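Local coordinates for protein histidine acid phosphatase (Bifidobacterium longum subsp. infantis, PDB 6RXD) that probably removes phosphate groups from inositol hexakisphosphate and other inositol polyphosphates, acting as a phytase of the histidine acid phosphatase family, at residues H191-P196 with D209-Y214; G226-I231 with F354-P359; F345-D350 with Y427-N432; S360-N365 with T416-A421; Y368-P373 with M403-A408. All blocks are in the same frame, centred on the assembly; numbering follows the deposited sequence.

Contact 1: residues H191-P196 with D209-Y214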
# COMPACT_ATOMS: atom_id res chain seq x y z
N HIS A 191 -6.89 8.20 8.85
CA HIS A 191 -7.78 8.62 7.77
C HIS A 191 -9.25 8.35 8.08
O HIS A 191 -10.14 8.77 7.34
CB HIS A 191 -7.37 7.95 6.45
CG HIS A 191 -7.42 6.45 6.50
ND1 HIS A 191 -6.53 5.71 7.24
CD2 HIS A 191 -8.27 5.58 5.92
CE1 HIS A 191 -6.83 4.42 7.11
NE2 HIS A 191 -7.88 4.32 6.31
N LYS A 192 -9.51 7.66 9.18
CA LYS A 192 -10.90 7.31 9.55
C LYS A 192 -11.15 7.47 11.02
O LYS A 192 -10.25 7.28 11.84
CB LYS A 192 -11.22 5.87 9.16
CG LYS A 192 -11.55 5.69 7.70
CD LYS A 192 -11.88 4.25 7.38
CE LYS A 192 -12.24 4.09 5.92
NZ LYS A 192 -12.16 2.67 5.48
N VAL A 193 -12.39 7.80 11.37
CA VAL A 193 -12.77 7.90 12.77
C VAL A 193 -12.86 6.52 13.39
O VAL A 193 -12.44 6.30 14.53
CB VAL A 193 -14.10 8.66 12.92
CG1 VAL A 193 -14.68 8.48 14.33
CG2 VAL A 193 -13.91 10.14 12.61
N GLN A 194 -13.39 5.57 12.62
CA GLN A 194 -13.54 4.20 13.09
C GLN A 194 -12.23 3.43 12.99
O GLN A 194 -11.70 3.23 11.90
CB GLN A 194 -14.62 3.47 12.27
CG GLN A 194 -16.00 4.09 12.35
CD GLN A 194 -16.10 5.44 11.67
OE1 GLN A 194 -15.43 5.69 10.66
NE2 GLN A 194 -16.94 6.32 12.22
N ASN A 195 -11.72 2.99 14.14
CA ASN A 195 -10.50 2.20 14.20
C ASN A 195 -10.76 0.75 13.83
O ASN A 195 -11.87 0.25 14.03
CB ASN A 195 -9.89 2.27 15.61
CG ASN A 195 -9.50 3.67 16.00
OD1 ASN A 195 -9.06 4.45 15.15
ND2 ASN A 195 -9.64 4.01 17.28
N PRO A 196 -9.75 0.07 13.27
CA PRO A 196 -9.93 -1.33 12.85
C PRO A 196 -10.35 -2.28 13.98
O PRO A 196 -11.01 -3.28 13.71
CB PRO A 196 -8.54 -1.72 12.34
CG PRO A 196 -7.87 -0.44 11.98
CD PRO A 196 -8.45 0.62 12.87
N ASP A 209 -10.67 14.97 14.82
CA ASP A 209 -10.90 16.06 13.88
C ASP A 209 -10.15 15.83 12.57
O ASP A 209 -10.67 16.10 11.49
CB ASP A 209 -10.50 17.40 14.49
CG ASP A 209 -11.57 17.95 15.43
OD1 ASP A 209 -12.76 17.60 15.26
OD2 ASP A 209 -11.22 18.72 16.35
N ILE A 210 -8.92 15.33 12.67
CA ILE A 210 -8.13 15.04 11.48
C ILE A 210 -8.87 14.08 10.56
O ILE A 210 -9.02 14.33 9.37
CB ILE A 210 -6.76 14.46 11.85
CG1 ILE A 210 -5.88 15.57 12.45
CG2 ILE A 210 -6.07 13.85 10.62
CD1 ILE A 210 -4.59 15.07 13.03
N ALA A 211 -9.37 12.98 11.13
CA ALA A 211 -10.06 11.97 10.35
C ALA A 211 -11.42 12.45 9.86
O ALA A 211 -11.77 12.25 8.70
CB ALA A 211 -10.22 10.70 11.16
N ASN A 212 -12.19 13.07 10.76
CA ASN A 212 -13.53 13.52 10.41
C ASN A 212 -13.54 14.62 9.36
O ASN A 212 -14.32 14.57 8.40
CB ASN A 212 -14.26 13.99 11.67
CG ASN A 212 -15.75 14.12 11.46
OD1 ASN A 212 -16.40 13.20 10.97
ND2 ASN A 212 -16.30 15.28 11.80
N ASN A 213 -12.68 15.63 9.53
CA ASN A 213 -12.59 16.71 8.56
C ASN A 213 -12.16 16.17 7.20
O ASN A 213 -12.66 16.61 6.17
CB ASN A 213 -11.65 17.82 9.02
CG ASN A 213 -12.16 18.53 10.27
OD1 ASN A 213 -13.30 18.32 10.68
ND2 ASN A 213 -11.31 19.35 10.87
N TYR A 214 -11.25 15.20 7.19
CA TYR A 214 -10.82 14.60 5.93
C TYR A 214 -11.94 13.83 5.23
O TYR A 214 -12.15 13.99 4.03
CB TYR A 214 -9.58 13.71 6.15
CG TYR A 214 -9.32 12.77 4.98
CD1 TYR A 214 -8.63 13.21 3.85
CD2 TYR A 214 -9.76 11.45 5.01
CE1 TYR A 214 -8.39 12.35 2.77
CE2 TYR A 214 -9.55 10.60 3.94
CZ TYR A 214 -8.86 11.05 2.83
OH TYR A 214 -8.66 10.20 1.77
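Ala211 CB presses on the peptide unit joining Lys192 to Val193, 3.4 Å from Lys192 C and 3.6 Å from Val193 N. A side chain this short lets the loop come close to the helix, with the CA atoms of Lys192 and Ala211 only 4.8 Å apart. Val193 widens the patch on one side. With its CG1 anti to the backbone N (chi1 166°), the other branch faces the helix: CG2 of Val193 touches Ala211 CB at 4.0 Å and Asn212 CB at the same distance. The valine and asparagine side chains run alongside each other, pointing the same way.

Three residues on from Ala211, Tyr214 adds its ring to the contact. Its CD2 is 3.6 Å from His191 O, which approaches the ring obliquely and also accepts a hydrogen bond from Gln215 NE2. The imidazole of His191 leads off the other way, meeting the ring of Tyr189. All that passes between the two segments is van der Waals packing; the hydroxyl of Tyr214 bonds to the carbonyl of Glu356.

The contact folds the loop that leaves helix 185-188 back along helix 206-220, which the loop itself leads into. Val193 pairs through its backbone with Lys201 in that loop, while His191 and Tyr214 both pack on Ile370, just ahead of helix 372-386, and Tyr214 reaches the C-terminal part of helix 339-357.

Contact 2: residues G226-I231 with F354-P359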
# COMPACT_ATOMS: atom_id res chain seq x y z
N GLY A 226 -15.86 16.46 -9.71
CA GLY A 226 -15.89 16.80 -11.13
C GLY A 226 -14.78 16.12 -11.91
O GLY A 226 -15.01 15.66 -13.03
N ALA A 227 -13.58 16.09 -11.34
CA ALA A 227 -12.44 15.47 -12.01
C ALA A 227 -12.70 13.98 -12.19
O ALA A 227 -12.36 13.40 -13.23
CB ALA A 227 -11.15 15.70 -11.22
N GLU A 228 -13.27 13.36 -11.16
CA GLU A 228 -13.56 11.93 -11.23
C GLU A 228 -14.64 11.61 -12.25
O GLU A 228 -14.58 10.57 -12.90
CB GLU A 228 -13.89 11.37 -9.83
CG GLU A 228 -12.65 11.26 -8.96
CD GLU A 228 -12.90 10.63 -7.61
OE1 GLU A 228 -14.08 10.41 -7.24
OE2 GLU A 228 -11.90 10.35 -6.90
N LYS A 229 -15.63 12.50 -12.39
CA LYS A 229 -16.62 12.34 -13.45
C LYS A 229 -15.97 12.41 -14.83
O LYS A 229 -16.23 11.57 -15.70
CB LYS A 229 -17.74 13.39 -13.34
CG LYS A 229 -18.66 13.38 -14.57
CD LYS A 229 -19.80 14.37 -14.48
CE LYS A 229 -20.72 14.24 -15.69
NZ LYS A 229 -21.07 12.81 -15.96
N THR A 230 -15.10 13.40 -15.02
CA THR A 230 -14.38 13.54 -16.28
C THR A 230 -13.61 12.26 -16.59
O THR A 230 -13.63 11.76 -17.72
CB THR A 230 -13.42 14.75 -16.22
OG1 THR A 230 -14.18 15.96 -16.15
CG2 THR A 230 -12.52 14.79 -17.46
N ILE A 231 -12.94 11.72 -15.59
CA ILE A 231 -12.14 10.52 -15.79
C ILE A 231 -13.04 9.31 -16.02
O ILE A 231 -12.76 8.47 -16.88
CB ILE A 231 -11.16 10.34 -14.62
CG1 ILE A 231 -10.03 11.37 -14.78
CG2 ILE A 231 -10.59 8.92 -14.58
CD1 ILE A 231 -9.06 11.44 -13.64
N PHE A 354 -5.15 8.96 -6.42
CA PHE A 354 -4.44 10.23 -6.49
C PHE A 354 -5.28 11.38 -5.96
O PHE A 354 -4.81 12.19 -5.16
CB PHE A 354 -4.00 10.53 -7.94
CG PHE A 354 -3.38 11.88 -8.10
CD1 PHE A 354 -2.02 12.07 -7.89
CD2 PHE A 354 -4.18 12.98 -8.44
CE1 PHE A 354 -1.45 13.33 -8.01
CE2 PHE A 354 -3.61 14.25 -8.57
CZ PHE A 354 -2.25 14.42 -8.35
N TYR A 355 -6.53 11.45 -6.41
CA TYR A 355 -7.41 12.56 -6.03
C TYR A 355 -7.94 12.49 -4.60
O TYR A 355 -8.16 13.54 -3.98
CB TYR A 355 -8.60 12.67 -7.01
CG TYR A 355 -8.29 13.50 -8.24
CD1 TYR A 355 -8.02 14.86 -8.14
CD2 TYR A 355 -8.26 12.91 -9.50
CE1 TYR A 355 -7.74 15.61 -9.27
CE2 TYR A 355 -7.99 13.65 -10.63
CZ TYR A 355 -7.72 15.00 -10.51
OH TYR A 355 -7.45 15.74 -11.62
N GLU A 356 -8.15 11.29 -4.09
CA GLU A 356 -8.79 11.12 -2.79
C GLU A 356 -7.78 10.96 -1.66
O GLU A 356 -8.07 11.30 -0.51
CB GLU A 356 -9.73 9.91 -2.82
CG GLU A 356 -10.90 10.06 -3.78
CD GLU A 356 -11.71 8.79 -3.93
OE1 GLU A 356 -11.61 7.90 -3.06
OE2 GLU A 356 -12.44 8.67 -4.93
N LYS A 357 -6.59 10.45 -1.98
CA LYS A 357 -5.62 10.05 -0.96
C LYS A 357 -4.20 10.57 -1.17
O LYS A 357 -3.38 10.51 -0.26
CB LYS A 357 -5.60 8.52 -0.87
CG LYS A 357 -6.98 7.93 -0.54
CD LYS A 357 -7.08 6.43 -0.76
CE LYS A 357 -8.49 5.93 -0.44
NZ LYS A 357 -8.63 4.45 -0.60
N GLY A 358 -3.92 11.08 -2.36
CA GLY A 358 -2.58 11.52 -2.71
C GLY A 358 -2.48 13.03 -2.77
O GLY A 358 -3.23 13.73 -2.08
N PRO A 359 -1.57 13.55 -3.60
CA PRO A 359 -1.38 15.01 -3.69
C PRO A 359 -2.67 15.71 -4.14
O PRO A 359 -2.93 16.86 -3.74
CB PRO A 359 -0.30 15.15 -4.76
CG PRO A 359 0.47 13.87 -4.69
CD PRO A 359 -0.58 12.81 -4.40
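Between residues 226-231 and 354-359 the closest CA atoms are those of Glu228 and Tyr355, 8.1 Å apart, a separation that side chains alone span. The phenol of Tyr355 reaches into it. Ala227 CB sits over one face of that ring, 3.9 Å from the centroid and 25° off the normal, displaced toward the hydroxyl end, in a CH-pi contact. The opposite face is covered by CD2 of the adjacent Phe354. Ile231 comes to the rim instead: its CD1 lies near the ring plane, 3.9 Å from Tyr355 CE2, and its side chain also packs on Trp347 and Ala351 of the facing helix. Held between these groups, the ring carries its OH to the backbone N of Tyr427, from which it accepts a hydrogen bond.

Beside this apolar patch two acids converge. Glu228 has CG anti to its carbonyl carbon (chi1 -74°) and an extended chain beyond, which carries the carboxylate across to the other helix; there it crosses Glu356 at about a right angle, the carboxylate planes turned 52° apart. OE2 of Glu228 is 2.6 Å from OE2 of Glu356 and 3.3 Å from Glu356 CG. Glu352, one turn earlier on helix 339-357, brings a third carboxylate close to Glu228.

These three glutamates bind a zinc ion in a structure of this protein, though none is bound to them here. So tight a gathering of carboxylates would probably raise the proton affinity of the group without metal, and a zinc ion would offset the negative charge that they share.

Contact 3: residues F345-D350 with Y427-N432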
# COMPACT_ATOMS: atom_id res chain seq x y z
N PHE A 345 -6.44 1.17 -17.77
CA PHE A 345 -7.16 0.76 -16.56
C PHE A 345 -6.39 1.14 -15.30
O PHE A 345 -6.98 1.55 -14.29
CB PHE A 345 -7.42 -0.75 -16.58
CG PHE A 345 -8.14 -1.22 -17.82
CD1 PHE A 345 -9.14 -0.44 -18.38
CD2 PHE A 345 -7.78 -2.41 -18.45
CE1 PHE A 345 -9.80 -0.86 -19.53
CE2 PHE A 345 -8.44 -2.82 -19.61
CZ PHE A 345 -9.45 -2.04 -20.14
N ALA A 346 -5.07 1.02 -15.37
CA ALA A 346 -4.21 1.47 -14.28
C ALA A 346 -4.37 2.95 -14.03
O ALA A 346 -4.37 3.39 -12.88
CB ALA A 346 -2.74 1.14 -14.57
N TRP A 347 -4.48 3.74 -15.09
CA TRP A 347 -4.69 5.17 -14.90
C TRP A 347 -6.02 5.43 -14.23
O TRP A 347 -6.11 6.25 -13.32
CB TRP A 347 -4.63 5.92 -16.23
CG TRP A 347 -5.16 7.31 -16.13
CD1 TRP A 347 -4.57 8.38 -15.48
CD2 TRP A 347 -6.36 7.82 -16.72
NE1 TRP A 347 -5.36 9.50 -15.62
CE2 TRP A 347 -6.46 9.18 -16.38
CE3 TRP A 347 -7.38 7.24 -17.48
CZ2 TRP A 347 -7.53 9.98 -16.79
CZ3 TRP A 347 -8.44 8.04 -17.89
CH2 TRP A 347 -8.51 9.39 -17.55
N ALA A 348 -7.06 4.73 -14.68
CA ALA A 348 -8.38 4.89 -14.07
C ALA A 348 -8.33 4.60 -12.56
O ALA A 348 -8.90 5.35 -11.76
CB ALA A 348 -9.40 3.99 -14.76
N LEU A 349 -7.63 3.54 -12.16
CA LEU A 349 -7.51 3.23 -10.73
C LEU A 349 -6.62 4.24 -9.99
O LEU A 349 -6.97 4.70 -8.88
CB LEU A 349 -6.98 1.82 -10.50
CG LEU A 349 -7.93 0.69 -10.91
CD1 LEU A 349 -7.41 -0.65 -10.36
CD2 LEU A 349 -9.32 0.98 -10.39
N ASP A 350 -5.49 4.57 -10.59
CA ASP A 350 -4.55 5.49 -9.96
C ASP A 350 -5.19 6.84 -9.77
O ASP A 350 -4.96 7.49 -8.77
CB ASP A 350 -3.29 5.66 -10.81
CG ASP A 350 -2.26 4.57 -10.60
OD1 ASP A 350 -2.42 3.74 -9.67
OD2 ASP A 350 -1.27 4.55 -11.36
N TYR A 427 -5.64 15.02 -13.75
CA TYR A 427 -4.50 14.12 -13.60
C TYR A 427 -4.44 13.09 -14.73
O TYR A 427 -5.41 12.37 -14.97
CB TYR A 427 -4.63 13.39 -12.26
CG TYR A 427 -3.80 12.14 -12.14
CD1 TYR A 427 -2.46 12.20 -11.78
CD2 TYR A 427 -4.36 10.89 -12.35
CE1 TYR A 427 -1.68 11.04 -11.66
CE2 TYR A 427 -3.61 9.73 -12.25
CZ TYR A 427 -2.27 9.81 -11.90
OH TYR A 427 -1.53 8.64 -11.79
N THR A 428 -3.30 13.03 -15.42
CA THR A 428 -3.08 12.01 -16.43
C THR A 428 -1.66 11.52 -16.32
O THR A 428 -0.83 12.14 -15.67
CB THR A 428 -3.27 12.55 -17.87
OG1 THR A 428 -2.23 13.48 -18.18
CG2 THR A 428 -4.63 13.23 -18.05
N TYR A 429 -1.39 10.39 -16.96
CA TYR A 429 -0.04 9.86 -16.98
C TYR A 429 0.92 10.78 -17.74
O TYR A 429 2.13 10.77 -17.48
CB TYR A 429 -0.05 8.46 -17.58
CG TYR A 429 -0.44 7.36 -16.60
CD1 TYR A 429 -0.48 6.04 -17.01
CD2 TYR A 429 -0.76 7.65 -15.28
CE1 TYR A 429 -0.83 5.02 -16.14
CE2 TYR A 429 -1.11 6.63 -14.38
CZ TYR A 429 -1.13 5.31 -14.83
OH TYR A 429 -1.45 4.29 -13.98
N GLY A 430 0.39 11.59 -18.66
CA GLY A 430 1.20 12.54 -19.39
C GLY A 430 1.56 13.80 -18.62
O GLY A 430 2.57 14.44 -18.94
N ASN A 431 0.76 14.16 -17.62
CA ASN A 431 1.01 15.41 -16.88
C ASN A 431 1.37 15.26 -15.40
O ASN A 431 1.39 16.24 -14.66
CB ASN A 431 -0.13 16.42 -17.06
CG ASN A 431 -1.40 16.05 -16.29
OD1 ASN A 431 -1.38 15.20 -15.41
ND2 ASN A 431 -2.51 16.70 -16.63
N ASN A 432 1.64 14.04 -14.97
CA ASN A 432 1.91 13.81 -13.56
C ASN A 432 2.76 12.57 -13.34
O ASN A 432 2.54 11.53 -13.98
CB ASN A 432 0.58 13.68 -12.80
CG ASN A 432 0.72 13.99 -11.32
OD1 ASN A 432 1.42 13.29 -10.60
ND2 ASN A 432 0.02 15.03 -10.86
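Trp347 meets two tyrosines of one loop in two different ways while its indole N-H bonds to that loop's backbone. The three rings form an aromatic cluster that joins helix 339-357 to the loop ahead of helix 436-439. With CG anti to its backbone N (chi1 166°), Trp347 sends the indole toward the loop. NE1 donates to Tyr427 O at 2.9 Å, and the acceptor lies practically in the indole plane, a bond that limits rotation of the ring system. Next to it the Tyr427 ring runs nearly parallel but slid well aside so that the rings barely overlap, with Tyr427 CE2 3.6 Å from Trp347 CD1. The Tyr427 hydroxyl travels on to the carbonyl of Trp434, and Phe354 stacks on the Tyr427 ring.

Tyr429 is turned steeply to the indole. The five-membered ring of Trp347 points its edge at the face of Tyr429 with the planes at 76°, and Trp347 CB sits over that same ring, 3.9 Å from its centroid. Tyr429 also makes a cation-pi contact with Arg435. The turn that presents it is tied by Thr428 N, which bonds to Asn431 OD1 at 2.9 Å.

Asp350, almost one turn beyond Trp347, catches the end of Tyr429. Its OD1 takes a hydrogen bond with Ser11 OG; OD2 accepts the Tyr429 OH at 2.6 Å, met from above the carboxylate plane, 46° out of it.

Contact 4: residues S360-N365 with T416-A421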
# COMPACT_ATOMS: atom_id res chain seq x y z
N SER A 360 -3.45 15.03 -4.97
CA SER A 360 -4.73 15.56 -5.46
C SER A 360 -4.53 16.91 -6.14
O SER A 360 -3.48 17.17 -6.73
CB SER A 360 -5.75 15.63 -4.32
OG SER A 360 -7.08 15.79 -4.83
N TYR A 361 -5.54 17.77 -6.07
CA TYR A 361 -5.54 19.00 -6.87
C TYR A 361 -4.87 20.20 -6.19
O TYR A 361 -4.84 20.30 -4.96
CB TYR A 361 -6.97 19.35 -7.33
CG TYR A 361 -7.91 19.85 -6.23
CD1 TYR A 361 -7.99 21.20 -5.92
CD2 TYR A 361 -8.72 18.97 -5.53
CE1 TYR A 361 -8.86 21.66 -4.94
CE2 TYR A 361 -9.58 19.41 -4.54
CZ TYR A 361 -9.64 20.76 -4.25
OH TYR A 361 -10.51 21.22 -3.28
N ALA A 362 -4.34 21.11 -7.00
CA ALA A 362 -3.65 22.29 -6.49
C ALA A 362 -4.62 23.23 -5.78
O ALA A 362 -5.75 23.41 -6.24
CB ALA A 362 -2.94 23.02 -7.61
N GLY A 363 -4.18 23.83 -4.68
CA GLY A 363 -5.02 24.75 -3.94
C GLY A 363 -5.55 24.16 -2.64
O GLY A 363 -6.28 24.83 -1.91
N GLN A 364 -5.19 22.91 -2.36
CA GLN A 364 -5.58 22.27 -1.10
C GLN A 364 -4.46 21.36 -0.58
O GLN A 364 -3.61 20.91 -1.36
CB GLN A 364 -6.88 21.46 -1.29
CG GLN A 364 -6.77 20.28 -2.28
CD GLN A 364 -6.13 19.03 -1.68
OE1 GLN A 364 -6.36 18.69 -0.51
NE2 GLN A 364 -5.31 18.35 -2.48
N ASN A 365 -4.46 21.11 0.72
CA ASN A 365 -3.60 20.07 1.28
C ASN A 365 -4.37 19.14 2.21
O ASN A 365 -3.78 18.40 2.99
CB ASN A 365 -2.40 20.67 2.03
CG ASN A 365 -2.81 21.58 3.18
OD1 ASN A 365 -3.99 21.69 3.52
ND2 ASN A 365 -1.83 22.24 3.79
N THR A 416 5.23 14.50 -5.79
CA THR A 416 5.58 15.92 -5.70
C THR A 416 4.72 16.83 -6.57
O THR A 416 4.90 18.05 -6.57
CB THR A 416 7.08 16.16 -6.04
OG1 THR A 416 7.28 16.02 -7.45
CG2 THR A 416 7.99 15.19 -5.28
N GLN A 417 3.78 16.26 -7.31
CA GLN A 417 3.03 17.03 -8.30
C GLN A 417 1.52 16.97 -8.07
O GLN A 417 0.90 15.90 -8.16
CB GLN A 417 3.33 16.54 -9.72
CG GLN A 417 2.71 17.39 -10.82
CD GLN A 417 3.18 18.82 -10.77
OE1 GLN A 417 4.38 19.09 -10.81
NE2 GLN A 417 2.24 19.76 -10.69
N GLN A 418 0.92 18.11 -7.79
CA GLN A 418 -0.54 18.17 -7.72
C GLN A 418 -1.13 18.39 -9.10
O GLN A 418 -0.47 18.92 -9.98
CB GLN A 418 -0.98 19.27 -6.78
CG GLN A 418 -0.65 18.95 -5.32
CD GLN A 418 -1.16 20.00 -4.37
OE1 GLN A 418 -0.79 21.18 -4.47
NE2 GLN A 418 -2.04 19.60 -3.47
N ALA A 419 -2.38 17.95 -9.27
CA ALA A 419 -3.11 18.18 -10.51
C ALA A 419 -3.56 19.62 -10.59
O ALA A 419 -3.59 20.31 -9.57
CB ALA A 419 -4.32 17.26 -10.58
N PRO A 420 -3.92 20.08 -11.80
CA PRO A 420 -4.41 21.45 -11.92
C PRO A 420 -5.69 21.62 -11.14
O PRO A 420 -6.39 20.63 -10.90
CB PRO A 420 -4.71 21.58 -13.42
CG PRO A 420 -3.75 20.63 -14.08
CD PRO A 420 -3.73 19.44 -13.12
N ALA A 421 -5.99 22.84 -10.71
CA ALA A 421 -7.23 23.12 -10.02
C ALA A 421 -8.34 23.21 -11.05
O ALA A 421 -8.75 24.30 -11.46
CB ALA A 421 -7.11 24.43 -9.24
O HOH W 1 -1.79 23.40 -3.38
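Gln418 lays its extended side chain across the turn at Tyr361-Gln364 and spends both ends of its amide there. NE2 of Gln418 gives one hydrogen to Gln364 O at 2.9 Å, nearly along the C=O axis, and bonds to Pro359 O as well. OE1 of Gln418 takes a hydrogen bond from a water, 2.7 Å away, that in turn accepts from Gly363 N. The backbones form a single bridge with the pattern of a parallel pair: Ala419 N donates to Ser360 O at 2.9 Å, and Ala362 N to Ala419 O at 2.8 Å.

The turn is type II, with Gly363 in the third place, where a CB would run into the preceding carbonyl. Gln364 braces it: its NE2 bonds to Tyr361 O in the carbonyl plane, on a lone pair, while OE1 accepts from Thr367 N, and its CG covers the centre of one face of the Tyr361 ring. Further out, Tyr361 OH bonds to Asp221 and Ser360 OG to Tyr355 O.

A leucine replacing Gln418 would probably leave the carbonyls of Gln364 and Pro359 without this donor and the bridging water without its acceptor. Two of the three direct hydrogen bonds between these irregular loops use main-chain groups only; the Gln418 amide supplies the third and the water bridge.

Contact 5: residues Y368-P373 with M403-A408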
# COMPACT_ATOMS: atom_id res chain seq x y z
N TYR A 368 -3.69 15.19 2.18
CA TYR A 368 -2.51 14.54 2.76
C TYR A 368 -1.99 15.11 4.07
O TYR A 368 -1.12 14.50 4.69
CB TYR A 368 -1.38 14.48 1.74
CG TYR A 368 -0.91 15.81 1.21
CD1 TYR A 368 0.08 16.52 1.85
CD2 TYR A 368 -1.45 16.32 0.04
CE1 TYR A 368 0.51 17.73 1.34
CE2 TYR A 368 -1.03 17.52 -0.47
CZ TYR A 368 -0.05 18.21 0.18
OH TYR A 368 0.37 19.40 -0.36
N SER A 369 -2.52 16.25 4.49
CA SER A 369 -2.14 16.81 5.78
C SER A 369 -2.49 15.84 6.90
O SER A 369 -1.93 15.92 8.01
CB SER A 369 -2.82 18.16 6.02
OG SER A 369 -4.23 18.01 6.08
N ILE A 370 -3.39 14.90 6.61
CA ILE A 370 -3.82 13.92 7.59
C ILE A 370 -2.67 13.03 8.08
O ILE A 370 -2.77 12.42 9.14
CB ILE A 370 -4.95 13.02 7.05
CG1 ILE A 370 -4.52 12.28 5.78
CG2 ILE A 370 -6.19 13.86 6.76
CD1 ILE A 370 -5.45 11.10 5.43
N ALA A 371 -1.58 12.97 7.32
CA ALA A 371 -0.46 12.10 7.70
C ALA A 371 0.44 12.76 8.74
O ALA A 371 1.41 12.16 9.19
CB ALA A 371 0.35 11.67 6.47
N GLN A 372 0.13 14.00 9.11
CA GLN A 372 0.95 14.72 10.09
C GLN A 372 1.21 13.97 11.41
O GLN A 372 2.33 14.00 11.91
CB GLN A 372 0.40 16.12 10.35
CG GLN A 372 1.38 17.04 11.09
CD GLN A 372 2.63 17.33 10.28
OE1 GLN A 372 2.55 17.67 9.09
NE2 GLN A 372 3.79 17.18 10.90
N PRO A 373 0.19 13.28 11.97
CA PRO A 373 0.47 12.55 13.21
C PRO A 373 1.56 11.50 13.05
O PRO A 373 2.29 11.22 14.01
CB PRO A 373 -0.86 11.84 13.52
CG PRO A 373 -1.89 12.66 12.84
CD PRO A 373 -1.25 13.31 11.66
N MET A 403 0.25 5.21 3.59
CA MET A 403 1.42 5.53 2.77
C MET A 403 1.19 6.67 1.77
O MET A 403 2.05 7.53 1.61
CB MET A 403 1.94 4.28 2.05
CG MET A 403 3.19 4.54 1.20
SD MET A 403 4.62 5.11 2.17
CE MET A 403 5.09 3.59 2.99
N MET A 404 0.05 6.67 1.09
CA MET A 404 -0.17 7.68 0.05
C MET A 404 -0.11 9.11 0.61
O MET A 404 0.59 9.95 0.06
CB MET A 404 -1.47 7.42 -0.71
CG MET A 404 -1.38 6.19 -1.57
SD MET A 404 -2.86 5.92 -2.56
CE MET A 404 -3.92 5.16 -1.37
N PRO A 405 -0.84 9.39 1.70
CA PRO A 405 -0.69 10.77 2.18
C PRO A 405 0.66 11.04 2.83
O PRO A 405 1.17 12.16 2.75
CB PRO A 405 -1.84 10.93 3.18
CG PRO A 405 -2.19 9.52 3.60
CD PRO A 405 -1.93 8.67 2.37
N PHE A 406 1.26 10.02 3.45
CA PHE A 406 2.57 10.17 4.08
C PHE A 406 3.60 10.56 3.03
O PHE A 406 4.37 11.51 3.22
CB PHE A 406 2.95 8.87 4.79
CG PHE A 406 4.18 8.96 5.66
CD1 PHE A 406 4.30 9.94 6.64
CD2 PHE A 406 5.19 8.02 5.52
CE1 PHE A 406 5.44 9.99 7.46
CE2 PHE A 406 6.32 8.06 6.33
CZ PHE A 406 6.44 9.05 7.31
N ALA A 407 3.59 9.86 1.89
CA ALA A 407 4.48 10.18 0.77
C ALA A 407 4.27 11.60 0.24
O ALA A 407 5.22 12.30 -0.09
CB ALA A 407 4.29 9.16 -0.37
N ALA A 408 3.01 12.01 0.14
CA ALA A 408 2.69 13.34 -0.35
C ALA A 408 3.15 14.41 0.64
O ALA A 408 3.68 15.46 0.24
CB ALA A 408 1.19 13.47 -0.65
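Tyr368 stands against the proline-kinked helix 400-410, which follows strand 391-398 of the large mixed sheet. The kink lies at Pro405, whose N makes no bond to the preceding turn. Torsion about CA-CB of Tyr368 sets CG between the backbone N and the carbonyl carbon (chi1 60°), which swings the ring along the helix toward Ala408. The Ala408 methyl meets the base of that ring obliquely, its CB 3.7 Å from both CB and CG of Tyr368. CB of Tyr368 also packs on Pro405, 3.6 Å from Pro405 O and 3.9 Å from Pro405 CB. With a glycine instead of Tyr368, the Ala408 methyl and one side of Pro405 are likely to lose their cover, opening a gap beside the kink.

Ile370 reaches Pro405 from another direction, crossing it at a slant with CG1 4.0 Å from Pro405 CB. The isoleucine also leans on Ile210 of helix 206-220, tying that helix into the same apolar layer.

Ala371, next in line, points toward the helix, its methyl against the backbone. Phe406 swings away to meet Phe378, and the Ala371 methyl lies at the edge of its ring, near the plane; CB of Ala371 is 3.6 Å from Phe406 N.

Contacts 2, 3 and 5 are buried, whereas contacts 1 and 4 lie partly at the surface. Contacts 2 and 3 share helix 339-357 and are joined where Tyr355 OH accepts from Tyr427 N. Their chemistry differs: contact 2 pairs apolar packing with a cluster of acids, contact 3 pairs aromatic rings with directed hydrogen bonds. Contact 4 is mostly main-chain bonding between loops and connects to contact 2 through Ser360 and Gln418, and to contact 3 through Asn432. Contacts 1 and 5 are held by van der Waals packing, without hydrogen bonds between their segments, and meet at Ile370, with contact 5 nested along the chain inside the loops closed by contacts 3 and 4.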